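Xyloglucan-specific endo-beta-1,4-glucanase BoGH9A (Bacteroides ovatus, PDB 6DHT) hydrolyses internal beta-1,4-glucosidic linkages in the backbone of xyloglucan, releasing xyloglucan oligosaccharides. Local coordinates at residues L23-P27 with L98-L104. Sequence-based numbering, arbitrary orientation.
Sequences LGYYP and LIKDSVL
Val103 and Tyr26 form the apolar centre. The methyl CG1 of Val103 lies over one face of the Tyr26 ring, 3.6 Å from the ring centroid and 16° off its normal. With chi1 at 70°, CG1 sits between the backbone N and the carbonyl carbon, and CG2 is left to reach the backbone at Leu23 and Gly24. The side chains of Leu104 and Tyr26 cross at about a right angle, and Leu104 CD1 lies in plane at the ring edge. Further along, Leu104 CD2 touches Leu23 CD1 at 4.0 Å. Beyond the other end of the ring, Pro27 CA packs on Ile99 CG2 at 3.6 Å.

The Tyr26 hydroxyl is gripped from two parts of the chain. Leu104 N donates to Tyr26 OH at 3.1 Å, and Asp565, on the C-terminal helix 551-567, is hydrogen-bonded to the same oxygen. Together the two bonds probably restrict the swing of the phenol.

The backbones are joined by a single bridge, Tyr25 with Ile99. Tyr25 N donates to Leu98 O at 3.0 Å, and Lys100 N donates to Tyr25 O at 2.9 Å. Gly24 CA comes within 3.3 Å of Leu98 O, and its phi of 128° is that of a glycine. At the outer end one water accepts from Leu98 N and gives a weak bond to Leu23 O.

Residues 23-27 thus bridge to the end of edge strand 93-99 of the N-terminal Ig-like domain and pack on the linker that enters helix 105-117. This is the junction between that domain and the helical catalytic domain of a family 9 glycoside hydrolase.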
# COMPACT_ATOMS: atom_id res chain seq x y z
N LEU A 23 -11.68 3.19 14.75
CA LEU A 23 -11.21 1.96 15.35
C LEU A 23 -10.91 2.19 16.83
O LEU A 23 -11.19 1.34 17.67
CB LEU A 23 -9.98 1.45 14.63
CG LEU A 23 -10.12 1.19 13.13
CD1 LEU A 23 -8.97 0.27 12.67
CD2 LEU A 23 -11.46 0.62 12.71
N GLY A 24 -10.36 3.37 17.15
CA GLY A 24 -10.07 3.73 18.52
C GLY A 24 -8.64 4.20 18.69
O GLY A 24 -7.98 4.57 17.71
N TYR A 25 -8.16 4.17 19.93
CA TYR A 25 -6.88 4.77 20.29
C TYR A 25 -6.05 3.89 21.18
O TYR A 25 -6.58 3.18 22.03
CB TYR A 25 -7.11 6.08 21.06
CG TYR A 25 -7.97 7.04 20.31
CD1 TYR A 25 -7.44 7.91 19.36
CD2 TYR A 25 -9.33 7.10 20.57
CE1 TYR A 25 -8.24 8.78 18.65
CE2 TYR A 25 -10.13 7.98 19.89
CZ TYR A 25 -9.59 8.82 18.94
OH TYR A 25 -10.38 9.69 18.24
N TYR A 26 -4.74 3.92 20.98
CA TYR A 26 -3.84 3.25 21.93
C TYR A 26 -3.82 4.03 23.25
O TYR A 26 -4.00 5.26 23.23
CB TYR A 26 -2.41 3.14 21.39
CG TYR A 26 -2.28 2.22 20.19
CD1 TYR A 26 -2.09 0.86 20.34
CD2 TYR A 26 -2.42 2.72 18.90
CE1 TYR A 26 -2.00 0.01 19.23
CE2 TYR A 26 -2.34 1.89 17.79
CZ TYR A 26 -2.16 0.54 17.97
OH TYR A 26 -2.11 -0.25 16.85
N PRO A 27 -3.56 3.34 24.37
CA PRO A 27 -3.61 4.05 25.66
C PRO A 27 -2.72 5.29 25.75
O PRO A 27 -3.14 6.28 26.37
CB PRO A 27 -3.15 2.98 26.65
CG PRO A 27 -3.61 1.71 26.06
CD PRO A 27 -3.37 1.89 24.56
N LEU A 98 -13.20 3.33 21.82
CA LEU A 98 -12.39 2.45 22.64
C LEU A 98 -10.99 2.98 22.77
O LEU A 98 -10.42 3.53 21.81
CB LEU A 98 -12.31 1.05 22.01
CG LEU A 98 -13.61 0.26 21.86
CD1 LEU A 98 -13.35 -1.06 21.18
CD2 LEU A 98 -14.27 0.01 23.20
N ILE A 99 -10.42 2.79 23.96
CA ILE A 99 -8.99 2.93 24.17
C ILE A 99 -8.52 1.54 24.51
O ILE A 99 -9.02 0.92 25.44
CB ILE A 99 -8.68 3.90 25.35
CG1 ILE A 99 -9.17 5.31 25.02
CG2 ILE A 99 -7.18 3.89 25.60
CD1 ILE A 99 -8.97 6.32 26.19
N LYS A 100 -7.57 0.99 23.74
CA LYS A 100 -7.16 -0.39 23.97
C LYS A 100 -5.82 -0.65 23.31
O LYS A 100 -5.44 0.03 22.36
CB LYS A 100 -8.19 -1.36 23.41
CG LYS A 100 -8.34 -1.28 21.91
CD LYS A 100 -9.56 -2.03 21.41
CE LYS A 100 -9.37 -3.53 21.40
NZ LYS A 100 -10.63 -4.20 20.96
N ASP A 101 -5.10 -1.62 23.85
CA ASP A 101 -3.93 -2.15 23.17
C ASP A 101 -4.32 -2.76 21.81
O ASP A 101 -5.44 -3.23 21.61
CB ASP A 101 -3.28 -3.24 24.02
CG ASP A 101 -2.64 -2.69 25.26
OD1 ASP A 101 -2.24 -1.50 25.26
OD2 ASP A 101 -2.48 -3.47 26.22
N SER A 102 -3.35 -2.72 20.90
CA SER A 102 -3.44 -3.40 19.60
C SER A 102 -4.65 -2.95 18.80
O SER A 102 -5.25 -3.74 18.08
CB SER A 102 -3.50 -4.90 19.81
OG SER A 102 -2.28 -5.36 20.39
N VAL A 103 -4.99 -1.67 18.90
CA VAL A 103 -6.22 -1.22 18.28
C VAL A 103 -6.17 -1.31 16.74
O VAL A 103 -7.20 -1.57 16.11
CB VAL A 103 -6.65 0.19 18.81
CG1 VAL A 103 -5.74 1.23 18.31
CG2 VAL A 103 -8.10 0.48 18.44
N LEU A 104 -4.98 -1.16 16.15
CA LEU A 104 -4.87 -1.27 14.70
C LEU A 104 -4.51 -2.68 14.22
O LEU A 104 -4.30 -2.89 13.04
CB LEU A 104 -3.84 -0.27 14.14
CG LEU A 104 -4.08 1.19 14.48
CD1 LEU A 104 -2.98 2.05 13.89
CD2 LEU A 104 -5.44 1.65 13.97
O HOH W 1 -13.39 2.65 18.98